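Local coordinates for devB protein (Vibrio cholerae O1 biovar eltor str. N16961, PDB 1Y89) that probably hydrolyses 6-phosphogluconolactone to 6-phosphogluconate in the pentose phosphate pathway, at residues P8-V13 / P41-K46; P30-L35 / H121-E126; V72-A77 / I99-G104. One frame throughout, in Å; residues are numbered along the deposited sequence. Where two conformers were deposited one is given.

The three contacts lie around one mixed beta sheet with a Rossmann-like arrangement of helices. Contact 1 joins helix 10-25 to helix 39-48, the helices that precede and follow strand 31-35, and contact 2 ties that same strand to the end of helix 108-122, so the two alternate along the chain. They meet where Phe45 CE1 packs 3.9 Å from Leu35 CD1, although their centres are about 24 Å apart. Contact 3 pairs two loops on either side of helix 80-89 and falls, in sequence, between the segments of contact 2, their centres about 19 Å apart. Contact 2 thus makes the long link, while contacts 1 and 3 join elements close in sequence.

Contact 1. Residues P8-V13 / P41-K46; sequences PTADAV and PKMLFK
Met43, a selenomethionine, reaches from helix 39-48 to the first turn of helix 10-25, where it lies against Ala10 and Asp11. In this Rossmann-like alpha/beta fold, helix 10-25 leads from strand 2-7 to strand 31-35, and helix 39-48 follows that strand. The contact is small and lies at the surface, and Met43 supplies more than half of the area it buries.

The side chain of Met43 runs out nearly straight, with chi2 at -170°, and then turns at chi3, 57°, which brings the methyl group aside, toward Asp11. Both atoms at its end are used. The selenium lies 3.7 Å from Ala10 CB, and the methyl carbon CE of Met43 is 3.8 Å from that same CB, so the alanine methyl sits against the bend of the chain. The CB of Ala10 also points toward helix 39-48, making this a direct apolar meeting.

Asp11 takes part differently. Its CB is directed away from helix 39-48, yet the carboxylate returns and crosses the Met43 chain at about a right angle. As an acid in the first turn of a helix, Asp11 is probably favoured by the helix dipole. That turn is held by Thr9 at the N-cap position, whose OG1 accepts a hydrogen bond from Ala12 N at 3.0 Å. Deeper in the interface between the helices, Leu44 packs on Val14, Leu17 and Ala18, while Met43 itself also touches Val14; Ala10 in addition meets Leu192 from a loop. At the outer margin the carboxylate meets the methyl group by van der Waals contact, Asp11 OD1 lying 3.6 Å from Met43 CE.

Contact 2. Residues P30-L35 / H121-E126; sequences PVHISL and HVIPTE
His32 presents one face of its imidazole to Ile123, the first residue to leave helical geometry at the end of helix 108-122. This is a CH-pi contact: Ile123 CG1 stands 3.7 Å from the centroid of the His32 ring, only 11° off its normal, so that it lies almost over the centre. With chi1 at -52°, CG1 of Ile123 is placed beside the backbone N while CG2 takes the branch anti to it, and the latter touches the ring as well, 4.0 Å from His32 CD2.

The polar link passes through a water in the plane of the imidazole. It lies 2.7 Å from His32 NE2 and donates a hydrogen bond to Val122 O at the same length, bridging strand and helix end. The other ring nitrogen, ND1, is hydrogen-bonded to Trp65 NE1; with both nitrogens bonded, the ring's rotation is probably fixed.

Looser van der Waals contacts come from Val122 CG2 and Pro124 CD. Strand 31-35 runs between its parallel neighbours 62-70 and 134-137; the last residue of helix 108-122 and the turn after it pack on its His32, with Trp65 of strand 62-70 touching His32, Val122 and Ile123.

Contact 3. Residues V72-A77 / I99-G104; sequences VAPDDA and IHRILG
Arg101 holds its guanidinium between two apolar groups, with Pro74 over one face and Leu103 over the other. The Leu103 methyl CD2 is 3.5 Å above the plane and over its centre, whereas Pro74 CG stands at the same height on the opposite side but is shifted toward the rim. The proline ring therefore lies mainly against one amino group, with Pro74 CB 3.6 Å from Arg101 NH1. Past this sandwich, NH2 forms a salt bridge with Glu105, which also touches Pro74.

The arginine chain is extended from CG to NE, which carries the flat group across to the proline. Pro74 is the second residue of a type I beta turn from Ala73 to Asp76, closed by Asp76 N and Ala73 O at 2.9 Å, in the loop between strand 62-70 and helix 80-89. Segment 99-104 belongs to the loop that follows that helix, and Tyr81 of helix 80-89 touches both Pro74 and Arg101.

At the other end of the contact the backbones come close, Gly104 having no side chain to part them. After the inverse gamma turn centred on Leu103, Gly104 CA makes a bent, probably weak CA-H...O contact with Val72 O at 3.4 Å, the angle at H being 125°.

Contact 1. Residues P8-V13 / P41-K46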
ATOM      1  N   PRO A   8       3.401   4.341 -12.095  1.00 23.50           N
ATOM      2  CA  PRO A   8       4.143   4.781 -13.277  1.00 23.85           C
ATOM      3  C   PRO A   8       3.428   5.889 -14.086  1.00 24.45           C
ATOM      4  O   PRO A   8       4.081   6.600 -14.840  1.00 24.77           O
ATOM      5  CB  PRO A   8       4.271   3.486 -14.094  1.00 24.30           C
ATOM      6  CG  PRO A   8       2.978   2.720 -13.765  1.00 24.06           C
ATOM      7  CD  PRO A   8       2.752   3.012 -12.281  1.00 22.56           C
ATOM      8  N   THR A   9       2.099   6.020 -13.932  1.00 23.71           N
ATOM      9  CA  THR A   9       1.301   6.935 -14.759  1.00 23.07           C
ATOM     10  C   THR A   9       0.144   7.444 -13.911  1.00 22.85           C
ATOM     11  O   THR A   9      -0.225   6.798 -12.912  1.00 21.76           O
ATOM     12  CB  THR A   9       0.671   6.236 -15.999  1.00 22.95           C
ATOM     13  OG1 THR A   9      -0.259   5.256 -15.549  1.00 24.03           O
ATOM     14  CG2 THR A   9       1.729   5.555 -16.926  1.00 23.65           C
ATOM     15  N   ALA A  10      -0.434   8.587 -14.301  1.00 22.50           N
ATOM     16  CA  ALA A  10      -1.642   9.087 -13.632  1.00 22.58           C
ATOM     17  C   ALA A  10      -2.808   8.117 -13.835  1.00 22.53           C
ATOM     18  O   ALA A  10      -3.651   7.977 -12.946  1.00 20.95           O
ATOM     19  CB  ALA A  10      -2.031  10.485 -14.156  1.00 23.94           C
ATOM     20  N   ASP A  11      -2.889   7.492 -15.024  1.00 21.44           N
ATOM     21  CA  ASP A  11      -3.960   6.498 -15.276  1.00 22.25           C
ATOM     22  C   ASP A  11      -3.940   5.383 -14.202  1.00 21.64           C
ATOM     23  O   ASP A  11      -4.975   4.956 -13.734  1.00 21.57           O
ATOM     24  CB  ASP A  11      -3.817   5.842 -16.668  1.00 21.97           C
ATOM     25  CG  ASP A  11      -4.399   6.697 -17.818  1.00 24.52           C
ATOM     26  OD1 ASP A  11      -5.263   7.564 -17.591  1.00 26.69           O
ATOM     27  OD2 ASP A  11      -4.014   6.469 -18.986  1.00 23.79           O
ATOM     28  N   ALA A  12      -2.744   4.912 -13.848  1.00 21.90           N
ATOM     29  CA  ALA A  12      -2.576   3.801 -12.890  1.00 20.68           C
ATOM     30  C   ALA A  12      -2.999   4.233 -11.513  1.00 20.33           C
ATOM     31  O   ALA A  12      -3.566   3.428 -10.775  1.00 19.81           O
ATOM     32  CB  ALA A  12      -1.117   3.345 -12.843  1.00 20.89           C
ATOM     33  N   VAL A  13      -2.694   5.481 -11.147  1.00 19.82           N
ATOM     34  CA  VAL A  13      -3.182   6.030  -9.849  1.00 20.82           C
ATOM     35  C   VAL A  13      -4.690   5.948  -9.784  1.00 21.11           C
ATOM     36  O   VAL A  13      -5.266   5.409  -8.846  1.00 21.12           O
ATOM     37  CB  VAL A  13      -2.768   7.527  -9.641  1.00 20.04           C
ATOM     38  CG1 VAL A  13      -3.422   8.059  -8.372  1.00 21.17           C
ATOM     39  CG2 VAL A  13      -1.214   7.689  -9.576  1.00 19.75           C
ATOM     40  N   PRO A  41      -8.800  14.169  -8.809  1.00 24.50           N
ATOM     41  CA  PRO A  41     -10.230  13.829  -8.721  1.00 24.06           C
ATOM     42  C   PRO A  41     -10.985  13.879 -10.061  1.00 23.92           C
ATOM     43  O   PRO A  41     -11.761  12.963 -10.324  1.00 23.91           O
ATOM     44  CB  PRO A  41     -10.787  14.864  -7.711  1.00 24.81           C
ATOM     45  CG  PRO A  41      -9.626  15.151  -6.807  1.00 23.47           C
ATOM     46  CD  PRO A  41      -8.404  15.139  -7.743  1.00 24.95           C
ATOM     47  N   LYS A  42     -10.747  14.924 -10.869  0.50 23.39           N
ATOM     48  CA  LYS A  42     -11.269  15.068 -12.251  0.50 24.31           C
ATOM     49  C   LYS A  42     -11.079  13.787 -13.050  0.50 23.58           C
ATOM     50  O   LYS A  42     -12.025  13.237 -13.613  0.50 22.37           O
ATOM     51  CB  LYS A  42     -10.538  16.224 -12.984  0.50 24.55           C
ATOM     52  CG  LYS A  42     -10.253  16.031 -14.494  0.50 27.34           C
ATOM     53  CD  LYS A  42      -8.764  16.296 -14.897  0.50 26.51           C
ATOM     54  CE  LYS A  42      -8.572  16.221 -16.387  0.50 28.04           C
ATOM     55  NZ  LYS A  42      -7.958  14.945 -16.847  0.50 23.32           N
HETATM   56  N   MSE A  43      -9.827  13.340 -13.114  1.00 23.32           N
HETATM   57  CA  MSE A  43      -9.480  12.093 -13.796  1.00 25.70           C
HETATM   58  C   MSE A  43     -10.228  10.895 -13.216  1.00 22.37           C
HETATM   59  O   MSE A  43     -10.726  10.049 -13.959  1.00 21.21           O
HETATM   60  CB  MSE A  43      -7.988  11.846 -13.687  1.00 24.38           C
HETATM   61  CG  MSE A  43      -7.174  12.826 -14.485  1.00 28.39           C
HETATM   62 SE   MSE A  43      -5.296  12.166 -14.504  1.00 40.61          SE
HETATM   63  CE  MSE A  43      -5.604  10.333 -15.285  1.00 28.99           C
ATOM     64  N   LEU A  44     -10.296  10.819 -11.883  1.00 21.09           N
ATOM     65  CA  LEU A  44     -11.039   9.755 -11.221  1.00 21.13           C
ATOM     66  C   LEU A  44     -12.514   9.752 -11.618  1.00 20.94           C
ATOM     67  O   LEU A  44     -13.050   8.712 -11.971  1.00 21.26           O
ATOM     68  CB  LEU A  44     -10.886   9.824  -9.687  1.00 21.33           C
ATOM     69  CG  LEU A  44     -11.673   8.789  -8.868  1.00 20.86           C
ATOM     70  CD1 LEU A  44     -11.264   7.328  -9.244  1.00 21.80           C
ATOM     71  CD2 LEU A  44     -11.439   9.067  -7.392  1.00 21.59           C
ATOM     72  N   PHE A  45     -13.165  10.917 -11.609  1.00 20.24           N
ATOM     73  CA  PHE A  45     -14.585  11.000 -11.987  1.00 19.89           C
ATOM     74  C   PHE A  45     -14.834  10.501 -13.407  1.00 18.91           C
ATOM     75  O   PHE A  45     -15.819   9.816 -13.664  1.00 18.96           O
ATOM     76  CB  PHE A  45     -15.089  12.464 -11.882  1.00 20.09           C
ATOM     77  CG  PHE A  45     -14.931  13.065 -10.485  1.00 21.16           C
ATOM     78  CD1 PHE A  45     -15.050  12.267  -9.354  1.00 21.78           C
ATOM     79  CD2 PHE A  45     -14.704  14.433 -10.324  1.00 21.62           C
ATOM     80  CE1 PHE A  45     -14.905  12.808  -8.058  1.00 21.77           C
ATOM     81  CE2 PHE A  45     -14.559  14.984  -9.042  1.00 22.43           C
ATOM     82  CZ  PHE A  45     -14.677  14.171  -7.905  1.00 21.51           C
ATOM     83  N   LYS A  46     -13.966  10.880 -14.341  1.00 18.27           N
ATOM     84  CA  LYS A  46     -14.107  10.403 -15.716  1.00 18.67           C
ATOM     85  C   LYS A  46     -13.994   8.887 -15.777  1.00 18.35           C
ATOM     86  O   LYS A  46     -14.712   8.231 -16.528  1.00 18.50           O
ATOM     87  CB  LYS A  46     -13.090  11.096 -16.653  1.00 17.93           C
ATOM     88  CG  LYS A  46     -13.366  12.642 -16.754  1.00 17.99           C
ATOM     89  CD  LYS A  46     -12.524  13.324 -17.824  1.00 20.90           C
ATOM     90  CE  LYS A  46     -11.098  13.489 -17.350  1.00 24.11           C
ATOM     91  NZ  LYS A  46     -10.185  13.994 -18.440  1.00 26.94           N
TER

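Contact 2. Residues P30-L35 / H121-E126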
ATOM      1  N   PRO A  30     -23.339   1.190   4.071  1.00 22.01           N
ATOM      2  CA  PRO A  30     -22.871   2.538   3.770  1.00 21.04           C
ATOM      3  C   PRO A  30     -21.384   2.720   3.952  1.00 21.41           C
ATOM      4  O   PRO A  30     -20.799   2.250   4.945  1.00 21.60           O
ATOM      5  CB  PRO A  30     -23.643   3.430   4.760  1.00 21.10           C
ATOM      6  CG  PRO A  30     -24.838   2.645   5.143  1.00 22.18           C
ATOM      7  CD  PRO A  30     -24.361   1.193   5.148  1.00 21.32           C
ATOM      8  N   VAL A  31     -20.787   3.393   2.972  1.00 20.00           N
ATOM      9  CA  VAL A  31     -19.379   3.773   2.985  1.00 20.48           C
ATOM     10  C   VAL A  31     -19.378   5.286   2.734  1.00 20.40           C
ATOM     11  O   VAL A  31     -19.932   5.762   1.727  1.00 20.22           O
ATOM     12  CB  VAL A  31     -18.554   3.039   1.887  1.00 20.47           C
ATOM     13  CG1 VAL A  31     -17.059   3.507   1.894  1.00 20.32           C
ATOM     14  CG2 VAL A  31     -18.684   1.503   2.045  1.00 19.66           C
ATOM     15  N   HIS A  32     -18.788   6.021   3.676  1.00 19.94           N
ATOM     16  CA  HIS A  32     -18.720   7.481   3.593  1.00 19.95           C
ATOM     17  C   HIS A  32     -17.366   7.915   3.064  1.00 21.21           C
ATOM     18  O   HIS A  32     -16.304   7.638   3.699  1.00 20.74           O
ATOM     19  CB  HIS A  32     -19.035   8.073   4.961  1.00 20.47           C
ATOM     20  CG  HIS A  32     -20.456   7.842   5.353  1.00 18.60           C
ATOM     21  ND1 HIS A  32     -21.490   8.596   4.837  1.00 18.35           N
ATOM     22  CD2 HIS A  32     -21.028   6.896   6.145  1.00 18.78           C
ATOM     23  CE1 HIS A  32     -22.637   8.153   5.328  1.00 18.68           C
ATOM     24  NE2 HIS A  32     -22.383   7.120   6.129  1.00 17.80           N
ATOM     25  N   ILE A  33     -17.414   8.592   1.911  1.00 20.00           N
ATOM     26  CA  ILE A  33     -16.224   8.993   1.178  1.00 20.68           C
ATOM     27  C   ILE A  33     -16.213  10.520   1.044  1.00 21.38           C
ATOM     28  O   ILE A  33     -17.214  11.133   0.677  1.00 22.23           O
ATOM     29  CB  ILE A  33     -16.133   8.299  -0.199  1.00 20.43           C
ATOM     30  CG1 ILE A  33     -16.082   6.755   0.027  1.00 20.69           C
ATOM     31  CG2 ILE A  33     -14.868   8.821  -1.028  1.00 19.28           C
ATOM     32  CD1 ILE A  33     -16.411   5.962  -1.162  1.00 25.97           C
ATOM     33  N   SER A  34     -15.075  11.115   1.373  1.00 20.20           N
ATOM     34  CA  SER A  34     -14.907  12.560   1.240  1.00 20.18           C
ATOM     35  C   SER A  34     -14.071  12.890  -0.022  1.00 20.13           C
ATOM     36  O   SER A  34     -12.944  12.378  -0.190  1.00 20.68           O
ATOM     37  CB  SER A  34     -14.249  13.121   2.490  1.00 19.73           C
ATOM     38  OG  SER A  34     -13.981  14.510   2.314  1.00 20.24           O
ATOM     39  N   LEU A  35     -14.603  13.771  -0.871  1.00 19.79           N
ATOM     40  CA  LEU A  35     -13.977  14.099  -2.152  1.00 20.86           C
ATOM     41  C   LEU A  35     -13.303  15.455  -2.131  1.00 21.72           C
ATOM     42  O   LEU A  35     -13.868  16.407  -1.617  1.00 21.14           O
ATOM     43  CB  LEU A  35     -15.033  14.107  -3.258  1.00 20.98           C
ATOM     44  CG  LEU A  35     -15.778  12.788  -3.532  1.00 21.77           C
ATOM     45  CD1 LEU A  35     -16.831  12.993  -4.615  1.00 22.45           C
ATOM     46  CD2 LEU A  35     -14.765  11.697  -3.988  1.00 22.59           C
ATOM     47  N   HIS A 121     -24.807  13.565  12.159  1.00 20.79           N
ATOM     48  CA  HIS A 121     -26.084  12.853  12.228  1.00 21.96           C
ATOM     49  C   HIS A 121     -26.014  11.438  11.630  1.00 21.87           C
ATOM     50  O   HIS A 121     -26.497  10.487  12.236  1.00 21.29           O
ATOM     51  CB  HIS A 121     -27.236  13.638  11.581  1.00 21.29           C
ATOM     52  CG  HIS A 121     -28.575  12.975  11.731  1.00 22.51           C
ATOM     53  ND1 HIS A 121     -29.168  12.761  12.958  1.00 23.93           N
ATOM     54  CD2 HIS A 121     -29.428  12.468  10.811  1.00 23.05           C
ATOM     55  CE1 HIS A 121     -30.343  12.178  12.789  1.00 24.43           C
ATOM     56  NE2 HIS A 121     -30.517  11.973  11.496  1.00 24.63           N
ATOM     57  N   VAL A 122     -25.409  11.305  10.466  1.00 22.03           N
ATOM     58  CA  VAL A 122     -25.556  10.050   9.738  1.00 23.46           C
ATOM     59  C   VAL A 122     -24.309   9.191   9.645  1.00 23.30           C
ATOM     60  O   VAL A 122     -24.417   7.989   9.382  1.00 22.87           O
ATOM     61  CB  VAL A 122     -26.183  10.222   8.336  1.00 24.54           C
ATOM     62  CG1 VAL A 122     -27.522  10.974   8.440  1.00 24.87           C
ATOM     63  CG2 VAL A 122     -25.243  10.903   7.373  1.00 24.15           C
ATOM     64  N   ILE A 123     -23.143   9.785   9.885  1.00 22.80           N
ATOM     65  CA  ILE A 123     -21.900   9.003   9.823  1.00 22.33           C
ATOM     66  C   ILE A 123     -21.575   8.477  11.220  1.00 23.23           C
ATOM     67  O   ILE A 123     -21.532   9.256  12.179  1.00 23.32           O
ATOM     68  CB  ILE A 123     -20.696   9.842   9.293  1.00 21.76           C
ATOM     69  CG1 ILE A 123     -21.043  10.523   7.967  1.00 21.39           C
ATOM     70  CG2 ILE A 123     -19.432   8.956   9.124  1.00 22.87           C
ATOM     71  CD1 ILE A 123     -19.957  11.529   7.465  1.00 22.00           C
ATOM     72  N   PRO A 124     -21.317   7.160  11.353  1.00 24.13           N
ATOM     73  CA  PRO A 124     -20.964   6.652  12.691  1.00 24.07           C
ATOM     74  C   PRO A 124     -19.819   7.459  13.276  1.00 24.69           C
ATOM     75  O   PRO A 124     -18.868   7.822  12.562  1.00 23.29           O
ATOM     76  CB  PRO A 124     -20.507   5.217  12.410  1.00 25.26           C
ATOM     77  CG  PRO A 124     -21.269   4.833  11.153  1.00 25.00           C
ATOM     78  CD  PRO A 124     -21.310   6.100  10.331  1.00 24.21           C
ATOM     79  N   THR A 125     -19.912   7.751  14.572  1.00 23.90           N
ATOM     80  CA  THR A 125     -18.942   8.619  15.228  1.00 25.34           C
ATOM     81  C   THR A 125     -18.053   7.848  16.199  1.00 26.47           C
ATOM     82  O   THR A 125     -18.369   6.714  16.595  1.00 26.55           O
ATOM     83  CB  THR A 125     -19.657   9.729  16.000  1.00 24.91           C
ATOM     84  OG1 THR A 125     -20.577   9.120  16.921  1.00 26.15           O
ATOM     85  CG2 THR A 125     -20.441  10.632  15.036  1.00 25.36           C
ATOM     86  N   GLU A 126     -16.951   8.487  16.585  1.00 27.54           N
ATOM     87  CA  GLU A 126     -16.038   7.999  17.593  1.00 30.04           C
ATOM     88  C   GLU A 126     -15.651   9.230  18.395  1.00 28.90           C
ATOM     89  O   GLU A 126     -15.118  10.194  17.844  1.00 27.72           O
ATOM     90  CB  GLU A 126     -14.803   7.326  16.972  1.00 29.38           C
ATOM     91  CG  GLU A 126     -14.021   6.478  17.976  1.00 34.48           C
ATOM     92  CD  GLU A 126     -12.699   5.904  17.429  1.00 35.98           C
ATOM     93  OE1 GLU A 126     -12.424   5.998  16.186  1.00 39.12           O
ATOM     94  OE2 GLU A 126     -11.936   5.349  18.278  1.00 42.91           O
TER
HETATM   95  O   HOH W   1     -24.367   6.005   7.607  1.00 20.42           O

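Contact 3. Residues V72-A77 / I99-G104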
ATOM      1  N   VAL A  72     -19.580  29.087  -3.869  1.00 21.66           N
ATOM      2  CA  VAL A  72     -20.170  29.534  -5.133  1.00 22.76           C
ATOM      3  C   VAL A  72     -21.335  28.616  -5.455  1.00 23.64           C
ATOM      4  O   VAL A  72     -21.425  27.496  -4.900  1.00 22.80           O
ATOM      5  CB  VAL A  72     -19.148  29.521  -6.327  1.00 22.71           C
ATOM      6  CG1 VAL A  72     -18.020  30.605  -6.159  1.00 23.48           C
ATOM      7  CG2 VAL A  72     -18.546  28.096  -6.590  1.00 21.77           C
ATOM      8  N   ALA A  73     -22.219  29.067  -6.354  1.00 24.53           N
ATOM      9  CA  ALA A  73     -23.353  28.246  -6.807  1.00 25.15           C
ATOM     10  C   ALA A  73     -22.870  26.904  -7.379  1.00 25.60           C
ATOM     11  O   ALA A  73     -21.766  26.818  -7.947  1.00 26.47           O
ATOM     12  CB  ALA A  73     -24.205  29.003  -7.842  1.00 25.35           C
ATOM     13  N   PRO A  74     -23.682  25.851  -7.208  1.00 26.10           N
ATOM     14  CA  PRO A  74     -23.244  24.529  -7.639  1.00 26.77           C
ATOM     15  C   PRO A  74     -23.029  24.407  -9.160  1.00 28.12           C
ATOM     16  O   PRO A  74     -22.425  23.436  -9.594  1.00 29.32           O
ATOM     17  CB  PRO A  74     -24.369  23.606  -7.150  1.00 26.21           C
ATOM     18  CG  PRO A  74     -25.569  24.530  -7.008  1.00 26.12           C
ATOM     19  CD  PRO A  74     -25.008  25.819  -6.554  1.00 24.55           C
ATOM     20  N   ASP A  75     -23.501  25.361  -9.960  1.00 27.78           N
ATOM     21  CA  ASP A  75     -23.199  25.320 -11.394  1.00 28.76           C
ATOM     22  C   ASP A  75     -22.135  26.357 -11.806  1.00 28.50           C
ATOM     23  O   ASP A  75     -21.913  26.599 -12.992  1.00 27.83           O
ATOM     24  CB  ASP A  75     -24.474  25.461 -12.233  1.00 30.30           C
ATOM     25  CG  ASP A  75     -25.174  26.814 -12.023  1.00 34.02           C
ATOM     26  OD1 ASP A  75     -24.858  27.522 -11.014  1.00 33.63           O
ATOM     27  OD2 ASP A  75     -26.040  27.156 -12.875  1.00 37.85           O
ATOM     28  N   ASP A  76     -21.496  26.975 -10.811  1.00 27.14           N
ATOM     29  CA  ASP A  76     -20.372  27.865 -11.055  1.00 26.96           C
ATOM     30  C   ASP A  76     -19.152  27.044 -11.454  1.00 26.25           C
ATOM     31  O   ASP A  76     -18.994  25.906 -11.010  1.00 24.79           O
ATOM     32  CB  ASP A  76     -20.050  28.663  -9.790  1.00 27.20           C
ATOM     33  CG  ASP A  76     -19.083  29.779 -10.056  1.00 28.34           C
ATOM     34  OD1 ASP A  76     -17.886  29.510 -10.158  1.00 30.16           O
ATOM     35  OD2 ASP A  76     -19.538  30.921 -10.214  1.00 31.66           O
ATOM     36  N   ALA A  77     -18.304  27.598 -12.322  1.00 26.16           N
ATOM     37  CA  ALA A  77     -17.059  26.924 -12.736  1.00 26.33           C
ATOM     38  C   ALA A  77     -16.157  26.514 -11.543  1.00 26.08           C
ATOM     39  O   ALA A  77     -15.383  25.547 -11.613  1.00 26.57           O
ATOM     40  CB  ALA A  77     -16.295  27.828 -13.662  1.00 27.08           C
ATOM     41  N   ILE A  99     -25.611  11.848  -2.130  1.00 21.97           N
ATOM     42  CA  ILE A  99     -24.663  12.900  -2.498  1.00 23.70           C
ATOM     43  C   ILE A  99     -24.893  14.095  -1.563  1.00 23.81           C
ATOM     44  O   ILE A  99     -25.932  14.727  -1.609  1.00 24.96           O
ATOM     45  CB  ILE A  99     -24.820  13.300  -3.999  1.00 23.87           C
ATOM     46  CG1 ILE A  99     -24.684  12.069  -4.898  1.00 24.04           C
ATOM     47  CG2 ILE A  99     -23.795  14.374  -4.388  1.00 24.13           C
ATOM     48  CD1 ILE A  99     -25.117  12.315  -6.356  1.00 25.96           C
ATOM     49  N   HIS A 100     -23.936  14.378  -0.694  1.00 23.33           N
ATOM     50  CA  HIS A 100     -24.175  15.312   0.400  1.00 22.77           C
ATOM     51  C   HIS A 100     -23.354  16.565   0.118  1.00 22.90           C
ATOM     52  O   HIS A 100     -22.293  16.790   0.727  1.00 23.46           O
ATOM     53  CB  HIS A 100     -23.732  14.676   1.722  1.00 23.07           C
ATOM     54  CG  HIS A 100     -24.376  13.346   2.007  1.00 21.43           C
ATOM     55  ND1 HIS A 100     -25.481  13.215   2.815  1.00 20.61           N
ATOM     56  CD2 HIS A 100     -24.051  12.092   1.611  1.00 21.77           C
ATOM     57  CE1 HIS A 100     -25.835  11.940   2.884  1.00 24.06           C
ATOM     58  NE2 HIS A 100     -24.958  11.230   2.190  1.00 21.61           N
ATOM     59  N   ARG A 101     -23.793  17.381  -0.834  1.00 22.55           N
ATOM     60  CA  ARG A 101     -22.920  18.498  -1.174  1.00 22.70           C
ATOM     61  C   ARG A 101     -22.911  19.578  -0.114  1.00 22.15           C
ATOM     62  O   ARG A 101     -23.865  19.722   0.675  1.00 21.03           O
ATOM     63  CB  ARG A 101     -23.212  19.070  -2.550  1.00 23.85           C
ATOM     64  CG  ARG A 101     -24.475  19.870  -2.638  1.00 24.02           C
ATOM     65  CD  ARG A 101     -24.587  20.596  -3.967  1.00 24.08           C
ATOM     66  NE  ARG A 101     -25.865  21.291  -3.972  1.00 22.69           N
ATOM     67  CZ  ARG A 101     -26.031  22.584  -3.763  1.00 21.66           C
ATOM     68  NH1 ARG A 101     -24.990  23.380  -3.590  1.00 22.60           N
ATOM     69  NH2 ARG A 101     -27.253  23.083  -3.774  1.00 21.42           N
ATOM     70  N   ILE A 102     -21.833  20.349  -0.105  1.00 21.60           N
ATOM     71  CA  ILE A 102     -21.821  21.563   0.698  1.00 21.74           C
ATOM     72  C   ILE A 102     -22.583  22.621  -0.101  1.00 21.84           C
ATOM     73  O   ILE A 102     -22.333  22.785  -1.314  1.00 22.04           O
ATOM     74  CB  ILE A 102     -20.360  21.996   0.996  1.00 21.63           C
ATOM     75  CG1 ILE A 102     -19.684  20.937   1.904  1.00 21.15           C
ATOM     76  CG2 ILE A 102     -20.306  23.417   1.640  1.00 20.88           C
ATOM     77  CD1 ILE A 102     -18.176  21.093   2.088  1.00 21.48           C
ATOM     78  N   LEU A 103     -23.477  23.343   0.560  1.00 21.23           N
ATOM     79  CA  LEU A 103     -24.292  24.353  -0.118  1.00 21.41           C
ATOM     80  C   LEU A 103     -23.486  25.661  -0.280  1.00 21.87           C
ATOM     81  O   LEU A 103     -23.590  26.598   0.540  1.00 23.13           O
ATOM     82  CB  LEU A 103     -25.602  24.593   0.659  1.00 20.84           C
ATOM     83  CG  LEU A 103     -26.392  23.317   0.981  1.00 20.23           C
ATOM     84  CD1 LEU A 103     -27.721  23.695   1.733  1.00 20.27           C
ATOM     85  CD2 LEU A 103     -26.720  22.492  -0.275  1.00 19.24           C
ATOM     86  N   GLY A 104     -22.701  25.726  -1.346  1.00 21.65           N
ATOM     87  CA  GLY A 104     -21.809  26.852  -1.572  1.00 22.73           C
ATOM     88  C   GLY A 104     -22.535  28.164  -1.872  1.00 22.53           C
ATOM     89  O   GLY A 104     -21.945  29.233  -1.780  1.00 23.08           O
TER